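Local coordinates for protein putative adhesin (Bacteroides thetaiotaomicron, PDB 4QDG) that probably acts as a surface lipoprotein of the FimB/Mfa2 family in anchoring or assembling pili, and binds magnesium, at residues A[145-150]-A[272-277]; A[183-188]-A[223-228]. One frame throughout, in Å; residues are numbered along the deposited sequence.

Contact 1 (A[145-150]-A[272-277]); sequences EMMKNT and FLDRES. With MG (magnesium ion), chain D.
K148 and S277 join the long strand 140-159 to the C-terminal end of helix 269-275, where carbonyls of the last turn and of the residue just after it bind a magnesium ion. The site lies within the strand-rich fold of the FimB/Mfa2 family, in the fimbrillin superfamily. The direct polar link is a hydrogen bond of 2.9 Å from K148 NZ to S277 OG. The lysine chain is extended, with CG anti to the backbone N (chi1 -176°), and its CD and CE lie against the serine side chain on the way. A water that accepts from K148 NZ donates to S277 O, closing a second path between the same two residues.

The metal sits at the helix end. L273 O binds the magnesium ion at 2.2 Å, and E276 O, on the first residue to leave the helical conformation, binds at the same length. N151 OD1, just beyond the strand segment, and one water complete the observed ligands. That water also reaches K148 O and T150 O, so the backbone of 148-150 forms part of the second shell. Two further waters span the gap, one from K148 O to the carboxylate oxygen D274 OD1, the other between K148 N and D274 O.

Van der Waals packing sets T150 O 3.6 Å from S277 CB and brings the selenomethionine M147 against D274, their side chains crossing obliquely. CG of M147 sits between its backbone N and carbonyl carbon (chi1 66°), and the bend at chi3 turns the methyl end onto the carboxylate. The aspartate's principal partner is R225, which makes a salt bridge to OD1; Q270 NE2 also bonds to that oxygen. M147 CE comes within 3.3 Å of D274 OD1, while M147 SE lies 3.9 Å from D274 OD2.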
ATOM      1  N   GLU A 145      -8.718 -13.520   3.259  1.00 28.97           N
ATOM      2  CA  GLU A 145      -7.743 -12.777   4.028  1.00 30.75           C
ATOM      3  C   GLU A 145      -7.056 -11.806   3.090  1.00 35.02           C
ATOM      4  O   GLU A 145      -6.457 -12.209   2.092  1.00 34.17           O
ATOM      5  CB  GLU A 145      -6.751 -13.732   4.707  1.00 32.46           C
ATOM      6  CG  GLU A 145      -7.436 -14.831   5.500  1.00 43.41           C
ATOM      7  CD  GLU A 145      -6.515 -15.649   6.382  1.00 67.83           C
ATOM      8  OE1 GLU A 145      -5.507 -15.091   6.878  1.00 56.39           O
ATOM      9  OE2 GLU A 145      -6.851 -16.828   6.639  1.00 68.27           O
HETATM   10  N   MSE A 146      -7.212 -10.513   3.372  1.00 30.79           N
HETATM   11  CA  MSE A 146      -6.707  -9.496   2.475  1.00 29.27           C
HETATM   12  C   MSE A 146      -5.493  -8.725   2.983  1.00 32.56           C
HETATM   13  O   MSE A 146      -5.239  -8.655   4.191  1.00 30.08           O
HETATM   14  CB  MSE A 146      -7.831  -8.550   2.130  1.00 30.80           C
HETATM   15  CG  MSE A 146      -8.942  -9.298   1.403  1.00 37.60           C
HETATM   16 SE   MSE A 146     -10.398  -8.171   1.096  0.75 45.93          SE
HETATM   17  CE  MSE A 146      -9.732  -7.268  -0.520  1.00 41.90           C
HETATM   18  N   MSE A 147      -4.728  -8.172   2.018  1.00 28.03           N
HETATM   19  CA  MSE A 147      -3.564  -7.354   2.317  1.00 27.87           C
HETATM   20  C   MSE A 147      -3.719  -5.984   1.691  1.00 30.93           C
HETATM   21  O   MSE A 147      -4.502  -5.837   0.776  1.00 30.80           O
HETATM   22  CB  MSE A 147      -2.253  -8.015   1.889  1.00 29.03           C
HETATM   23  CG  MSE A 147      -2.086  -8.187   0.383  1.00 35.53           C
HETATM   24 SE   MSE A 147      -0.206  -8.469  -0.024  0.75 43.46          SE
HETATM   25  CE  MSE A 147       0.213  -6.716  -0.212  1.00 40.43           C
ATOM     26  N   LYS A 148      -2.990  -4.988   2.214  1.00 27.87           N
ATOM     27  CA  LYS A 148      -3.007  -3.609   1.736  1.00 26.33           C
ATOM     28  C   LYS A 148      -1.803  -3.407   0.792  1.00 27.77           C
ATOM     29  O   LYS A 148      -0.680  -3.757   1.150  1.00 26.53           O
ATOM     30  CB  LYS A 148      -2.964  -2.663   2.954  1.00 27.07           C
ATOM     31  CG  LYS A 148      -3.083  -1.187   2.620  1.00 28.20           C
ATOM     32  CD  LYS A 148      -3.191  -0.368   3.874  1.00 32.38           C
ATOM     33  CE  LYS A 148      -3.247   1.113   3.597  1.00 38.09           C
ATOM     34  NZ  LYS A 148      -3.095   1.880   4.870  1.00 34.61           N
ATOM     35  N   ASN A 149      -2.041  -2.878  -0.408  1.00 24.89           N
ATOM     36  CA  ASN A 149      -0.992  -2.665  -1.423  1.00 25.95           C
ATOM     37  C   ASN A 149      -0.415  -1.255  -1.416  1.00 30.27           C
ATOM     38  O   ASN A 149       0.628  -1.044  -2.031  1.00 28.88           O
ATOM     39  CB  ASN A 149      -1.539  -2.930  -2.846  1.00 25.34           C
ATOM     40  CG  ASN A 149      -1.826  -4.380  -3.143  1.00 38.00           C
ATOM     41  OD1 ASN A 149      -1.218  -5.283  -2.591  1.00 27.22           O
ATOM     42  ND2 ASN A 149      -2.696  -4.628  -4.100  1.00 29.30           N
ATOM     43  N   THR A 150      -1.110  -0.281  -0.786  1.00 26.32           N
ATOM     44  CA  THR A 150      -0.643   1.103  -0.811  1.00 26.50           C
ATOM     45  C   THR A 150       0.134   1.433   0.476  1.00 30.30           C
ATOM     46  O   THR A 150      -0.026   0.756   1.511  1.00 30.45           O
ATOM     47  CB  THR A 150      -1.829   2.062  -1.058  1.00 33.00           C
ATOM     48  OG1 THR A 150      -2.877   1.751  -0.138  1.00 31.67           O
ATOM     49  CG2 THR A 150      -2.354   2.009  -2.502  1.00 29.04           C
ATOM     50  N   PHE A 272       6.828  -7.766   6.228  1.00 25.43           N
ATOM     51  CA  PHE A 272       7.097  -6.485   6.891  1.00 24.73           C
ATOM     52  C   PHE A 272       6.707  -5.334   5.942  1.00 27.08           C
ATOM     53  O   PHE A 272       5.998  -4.399   6.356  1.00 27.03           O
ATOM     54  CB  PHE A 272       8.600  -6.410   7.288  1.00 26.09           C
ATOM     55  CG  PHE A 272       9.062  -5.078   7.819  1.00 27.03           C
ATOM     56  CD1 PHE A 272       8.724  -4.668   9.104  1.00 30.34           C
ATOM     57  CD2 PHE A 272       9.810  -4.213   7.019  1.00 27.09           C
ATOM     58  CE1 PHE A 272       9.135  -3.418   9.591  1.00 30.93           C
ATOM     59  CE2 PHE A 272      10.221  -2.973   7.504  1.00 30.09           C
ATOM     60  CZ  PHE A 272       9.891  -2.593   8.793  1.00 29.55           C
ATOM     61  N   LEU A 273       7.138  -5.421   4.666  1.00 21.06           N
ATOM     62  CA  LEU A 273       6.812  -4.375   3.682  1.00 21.57           C
ATOM     63  C   LEU A 273       5.318  -4.326   3.363  1.00 25.49           C
ATOM     64  O   LEU A 273       4.822  -3.251   3.002  1.00 23.37           O
ATOM     65  CB  LEU A 273       7.604  -4.536   2.394  1.00 22.21           C
ATOM     66  CG  LEU A 273       9.125  -4.425   2.511  1.00 26.84           C
ATOM     67  CD1 LEU A 273       9.785  -4.957   1.244  1.00 26.21           C
ATOM     68  CD2 LEU A 273       9.559  -2.966   2.816  1.00 25.86           C
ATOM     69  N   ASP A 274       4.598  -5.483   3.508  1.00 22.94           N
ATOM     70  CA  ASP A 274       3.150  -5.514   3.279  1.00 23.56           C
ATOM     71  C   ASP A 274       2.371  -5.169   4.534  1.00 28.28           C
ATOM     72  O   ASP A 274       1.422  -4.405   4.426  1.00 29.41           O
ATOM     73  CB  ASP A 274       2.663  -6.861   2.737  1.00 26.05           C
ATOM     74  CG  ASP A 274       3.274  -7.306   1.437  1.00 32.98           C
ATOM     75  OD1 ASP A 274       3.460  -6.454   0.556  1.00 34.60           O
ATOM     76  OD2 ASP A 274       3.507  -8.538   1.277  1.00 37.20           O
ATOM     77  N   ARG A 275       2.754  -5.692   5.713  1.00 26.25           N
ATOM     78  CA  ARG A 275       2.015  -5.418   6.967  1.00 27.57           C
ATOM     79  C   ARG A 275       2.066  -3.937   7.382  1.00 29.28           C
ATOM     80  O   ARG A 275       1.102  -3.430   7.921  1.00 27.98           O
ATOM     81  CB  ARG A 275       2.526  -6.268   8.136  1.00 26.52           C
ATOM     82  CG  ARG A 275       2.070  -7.701   8.103  1.00 30.70           C
ATOM     83  CD  ARG A 275       2.412  -8.365   9.424  1.00 26.95           C
ATOM     84  NE  ARG A 275       2.039  -9.774   9.416  1.00 31.01           N
ATOM     85  CZ  ARG A 275       0.841 -10.248   9.765  1.00 39.78           C
ATOM     86  NH1 ARG A 275      -0.110  -9.424  10.201  1.00 24.66           N
ATOM     87  NH2 ARG A 275       0.595 -11.550   9.705  1.00 31.80           N
ATOM     88  N   GLU A 276       3.195  -3.285   7.173  1.00 25.15           N
ATOM     89  CA  GLU A 276       3.330  -1.889   7.519  1.00 25.31           C
ATOM     90  C   GLU A 276       2.976  -1.024   6.318  1.00 27.81           C
ATOM     91  O   GLU A 276       3.517  -1.226   5.236  1.00 29.16           O
ATOM     92  CB  GLU A 276       4.742  -1.555   8.044  1.00 27.02           C
ATOM     93  CG  GLU A 276       4.856  -0.114   8.540  1.00 31.38           C
ATOM     94  CD  GLU A 276       3.889   0.229   9.655  1.00 46.93           C
ATOM     95  OE1 GLU A 276       4.241  -0.006  10.835  1.00 37.65           O
ATOM     96  OE2 GLU A 276       2.771   0.710   9.348  1.00 42.71           O
ATOM     97  N   SER A 277       2.052  -0.081   6.499  1.00 23.48           N
ATOM     98  CA  SER A 277       1.624   0.808   5.410  1.00 24.37           C
ATOM     99  C   SER A 277       1.836   2.308   5.750  1.00 26.99           C
ATOM    100  O   SER A 277       1.648   3.169   4.890  1.00 27.45           O
ATOM    101  CB  SER A 277       0.158   0.547   5.076  1.00 28.69           C
ATOM    102  OG  SER A 277      -0.668   0.870   6.188  1.00 39.55           O
TER
HETATM  103 MG    MG D 402       3.135  -1.802   3.127  1.00 29.32          MG
HETATM  104  O   HOH W   1      -1.180   4.103   4.256  1.00 23.58           O
HETATM  105  O   HOH W   2       1.849  -4.133   0.307  1.00 23.69           O
HETATM  106  O   HOH W   3      -1.003  -5.637   4.173  1.00 25.99           O
HETATM  107  O   HOH W   4       1.072  -1.848   2.498  1.00 19.08           O

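Contact 2 (A[183-188]-A[223-228]); sequences YDNNLL and TSRLMV
L187 and R225 mark the closest backbone approach, 7.9 Å between their CA atoms, of two irregular loops, one following strand 180-181 and the other strand 213-223. The loops pack together beside strand 140-159 of the strand-rich fimbrillin-type fold, and the gap is bridged chiefly by R225, L187 and M227. R225 CG lies anti to the backbone N (chi1 -161°), and the chain runs extended to NE, carrying the guanidinium to the turn at N185, a residue in left-handed backbone conformation.

The guanidinium is enclosed from several directions. At its edge, in plane, R225 NH1 makes a weak hydrogen bond of 2.9 Å to N185 O, bent to 127° at the hydrogen. A water, also in plane, links R225 NH1 to D184 O. Over one face lies the N185 amide, its plane only 21° from that of the guanidinium and its ND2 3.5 Å from R225 NH1; the principal partner of this ND2 is N149 OD1. On the opposite face, the methyl CE of selenomethionine M227 stands 3.6 Å above the plane, offset toward the rim.

M227 also meets the outer part of the turn. N186 OD1 is 3.5 Å from M227 SE, the two side chains crossing at about a right angle, and the same oxygen accepts a weak bond from L187 N. L187 and M227 run antiparallel past one another, with L187 CD1 3.7 Å from M227 CG. L187 CD1 also touches R225 O.

S224 O accepts from T223 OG1 and from the amide of the magnesium ligand N151, placing this loop in the second shell of the metal site. The turn's direct bond to R225 is weak and comes from a neutral carbonyl, so the buried charge is probably balanced mainly by the salt bridge to D274.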
ATOM      1  N   TYR A 183      -2.210 -10.997 -11.832  1.00 34.31           N
ATOM      2  CA  TYR A 183      -3.345 -11.676 -11.211  1.00 33.14           C
ATOM      3  C   TYR A 183      -3.068 -12.136  -9.776  1.00 36.03           C
ATOM      4  O   TYR A 183      -4.005 -12.192  -8.987  1.00 35.62           O
ATOM      5  CB  TYR A 183      -3.794 -12.873 -12.077  1.00 33.54           C
ATOM      6  CG  TYR A 183      -2.801 -14.022 -12.134  1.00 35.55           C
ATOM      7  CD1 TYR A 183      -1.780 -14.052 -13.095  1.00 36.55           C
ATOM      8  CD2 TYR A 183      -2.899 -15.101 -11.251  1.00 36.68           C
ATOM      9  CE1 TYR A 183      -0.868 -15.115 -13.153  1.00 36.58           C
ATOM     10  CE2 TYR A 183      -1.983 -16.155 -11.286  1.00 38.74           C
ATOM     11  CZ  TYR A 183      -0.983 -16.171 -12.249  1.00 47.41           C
ATOM     12  OH  TYR A 183      -0.128 -17.247 -12.256  1.00 52.88           O
ATOM     13  N   ASP A 184      -1.816 -12.485  -9.455  1.00 30.75           N
ATOM     14  CA  ASP A 184      -1.406 -13.006  -8.149  1.00 30.64           C
ATOM     15  C   ASP A 184      -0.902 -11.900  -7.212  1.00 33.91           C
ATOM     16  O   ASP A 184      -0.278 -12.209  -6.196  1.00 34.62           O
ATOM     17  CB  ASP A 184      -0.317 -14.088  -8.341  1.00 33.37           C
ATOM     18  CG  ASP A 184       0.929 -13.651  -9.115  1.00 35.41           C
ATOM     19  OD1 ASP A 184       0.954 -12.510  -9.601  1.00 33.01           O
ATOM     20  OD2 ASP A 184       1.904 -14.426  -9.155  1.00 47.53           O
ATOM     21  N   ASN A 185      -1.185 -10.622  -7.557  1.00 27.93           N
ATOM     22  CA  ASN A 185      -0.839  -9.420  -6.822  1.00 27.28           C
ATOM     23  C   ASN A 185       0.687  -9.095  -6.892  1.00 32.53           C
ATOM     24  O   ASN A 185       1.141  -8.123  -6.268  1.00 29.55           O
ATOM     25  CB  ASN A 185      -1.326  -9.482  -5.358  1.00 26.40           C
ATOM     26  CG  ASN A 185      -1.524  -8.131  -4.770  1.00 40.20           C
ATOM     27  OD1 ASN A 185      -2.133  -7.232  -5.383  1.00 28.51           O
ATOM     28  ND2 ASN A 185      -0.963  -7.948  -3.586  1.00 28.97           N
ATOM     29  N   ASN A 186       1.459  -9.868  -7.677  1.00 29.70           N
ATOM     30  CA  ASN A 186       2.872  -9.556  -7.848  1.00 29.63           C
ATOM     31  C   ASN A 186       3.013  -8.337  -8.804  1.00 33.66           C
ATOM     32  O   ASN A 186       2.115  -8.084  -9.624  1.00 33.01           O
ATOM     33  CB  ASN A 186       3.631 -10.786  -8.411  1.00 34.06           C
ATOM     34  CG  ASN A 186       5.160 -10.682  -8.341  1.00 71.51           C
ATOM     35  OD1 ASN A 186       5.735  -9.780  -7.705  1.00 70.11           O
ATOM     36  ND2 ASN A 186       5.863 -11.619  -8.989  1.00 61.50           N
ATOM     37  N   LEU A 187       4.135  -7.595  -8.709  1.00 28.41           N
ATOM     38  CA  LEU A 187       4.349  -6.456  -9.599  1.00 28.30           C
ATOM     39  C   LEU A 187       4.863  -6.912 -10.942  1.00 35.09           C
ATOM     40  O   LEU A 187       5.641  -7.863 -11.022  1.00 35.40           O
ATOM     41  CB  LEU A 187       5.337  -5.421  -9.005  1.00 26.56           C
ATOM     42  CG  LEU A 187       4.911  -4.748  -7.706  1.00 26.58           C
ATOM     43  CD1 LEU A 187       6.088  -4.042  -7.057  1.00 21.76           C
ATOM     44  CD2 LEU A 187       3.655  -3.819  -7.905  1.00 23.24           C
ATOM     45  N   LEU A 188       4.429  -6.213 -12.001  1.00 33.64           N
ATOM     46  CA  LEU A 188       4.861  -6.433 -13.377  1.00 35.24           C
ATOM     47  C   LEU A 188       5.670  -5.236 -13.862  1.00 36.59           C
ATOM     48  O   LEU A 188       5.187  -4.120 -13.751  1.00 35.01           O
ATOM     49  CB  LEU A 188       3.652  -6.639 -14.295  1.00 36.50           C
ATOM     50  CG  LEU A 188       2.916  -7.973 -14.221  1.00 42.22           C
ATOM     51  CD1 LEU A 188       1.693  -7.929 -15.106  1.00 42.08           C
ATOM     52  CD2 LEU A 188       3.797  -9.146 -14.678  1.00 46.04           C
ATOM     53  N   THR A 223       2.400   5.779  -2.219  1.00 27.91           N
ATOM     54  CA  THR A 223       2.889   4.910  -3.298  1.00 27.02           C
ATOM     55  C   THR A 223       2.126   3.599  -3.375  1.00 30.30           C
ATOM     56  O   THR A 223       1.352   3.248  -2.478  1.00 28.31           O
ATOM     57  CB  THR A 223       4.407   4.582  -3.092  1.00 29.14           C
ATOM     58  OG1 THR A 223       4.562   3.613  -2.050  1.00 24.95           O
ATOM     59  CG2 THR A 223       5.294   5.833  -2.792  1.00 24.93           C
ATOM     60  N   SER A 224       2.416   2.838  -4.423  1.00 26.24           N
ATOM     61  CA  SER A 224       1.864   1.506  -4.608  1.00 25.02           C
ATOM     62  C   SER A 224       2.756   0.510  -3.786  1.00 28.39           C
ATOM     63  O   SER A 224       3.490   0.935  -2.884  1.00 25.94           O
ATOM     64  CB  SER A 224       1.793   1.180  -6.101  1.00 27.96           C
ATOM     65  OG  SER A 224       1.252  -0.096  -6.372  1.00 32.51           O
ATOM     66  N   ARG A 225       2.679  -0.792  -4.081  1.00 25.16           N
ATOM     67  CA  ARG A 225       3.343  -1.841  -3.301  1.00 23.66           C
ATOM     68  C   ARG A 225       4.887  -1.758  -3.275  1.00 27.63           C
ATOM     69  O   ARG A 225       5.560  -1.590  -4.305  1.00 28.24           O
ATOM     70  CB  ARG A 225       2.892  -3.228  -3.779  1.00 21.10           C
ATOM     71  CG  ARG A 225       3.142  -4.323  -2.778  1.00 26.38           C
ATOM     72  CD  ARG A 225       2.740  -5.677  -3.285  1.00 31.62           C
ATOM     73  NE  ARG A 225       3.034  -6.729  -2.302  1.00 27.57           N
ATOM     74  CZ  ARG A 225       2.904  -8.030  -2.544  1.00 38.54           C
ATOM     75  NH1 ARG A 225       2.520  -8.456  -3.742  1.00 29.97           N
ATOM     76  NH2 ARG A 225       3.186  -8.916  -1.599  1.00 25.84           N
ATOM     77  N   LEU A 226       5.424  -1.892  -2.061  1.00 23.33           N
ATOM     78  CA  LEU A 226       6.858  -1.955  -1.781  1.00 22.06           C
ATOM     79  C   LEU A 226       7.273  -3.431  -1.759  1.00 28.64           C
ATOM     80  O   LEU A 226       6.758  -4.206  -0.946  1.00 29.54           O
ATOM     81  CB  LEU A 226       7.176  -1.283  -0.451  1.00 21.23           C
ATOM     82  CG  LEU A 226       6.925   0.229  -0.375  1.00 25.95           C
ATOM     83  CD1 LEU A 226       7.125   0.735   1.082  1.00 24.89           C
ATOM     84  CD2 LEU A 226       7.813   0.977  -1.407  1.00 27.00           C
HETATM   85  N   MSE A 227       8.110  -3.849  -2.723  1.00 25.17           N
HETATM   86  CA  MSE A 227       8.566  -5.228  -2.843  1.00 23.97           C
HETATM   87  C   MSE A 227      10.062  -5.347  -3.026  1.00 31.21           C
HETATM   88  O   MSE A 227      10.652  -4.579  -3.773  1.00 31.49           O
HETATM   89  CB  MSE A 227       7.910  -5.935  -4.055  1.00 25.49           C
HETATM   90  CG  MSE A 227       6.413  -6.093  -3.939  1.00 31.32           C
HETATM   91 SE   MSE A 227       5.698  -7.431  -5.159  0.75 38.05          SE
HETATM   92  CE  MSE A 227       6.178  -9.143  -4.145  1.00 33.72           C
ATOM     93  N   VAL A 228      10.658  -6.381  -2.427  1.00 30.15           N
ATOM     94  CA  VAL A 228      12.049  -6.759  -2.699  1.00 30.77           C
ATOM     95  C   VAL A 228      12.004  -7.588  -3.999  1.00 33.91           C
ATOM     96  O   VAL A 228      11.317  -8.610  -4.044  1.00 33.42           O
ATOM     97  CB  VAL A 228      12.692  -7.571  -1.536  1.00 34.84           C
ATOM     98  CG1 VAL A 228      14.065  -8.100  -1.944  1.00 35.30           C
ATOM     99  CG2 VAL A 228      12.795  -6.747  -0.262  1.00 33.98           C
TER
HETATM  100  O   HOH W   5       1.962 -11.509  -4.276  1.00 33.96           O

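Overall arrangement
After the N-terminal strands and strand 127-137, the chain reaches segment 145-150 of contact 1. It then continues through strands 170-176 and 180-181 to the turn 183-188. Three strands later, segment 223-228 returns to that turn, and contact 2 closes the smaller loop. Strands 235-240 and 246-251 and helix 252-263 follow before helix 269-275 comes back to the strand, so the wider loop of contact 1 contains the smaller one. The contacts touch directly: besides the polar links between them, L273 CB packs 3.5 Å from L226 O. Strand 140-159, the helix end with its magnesium and the two loops are thereby tied together.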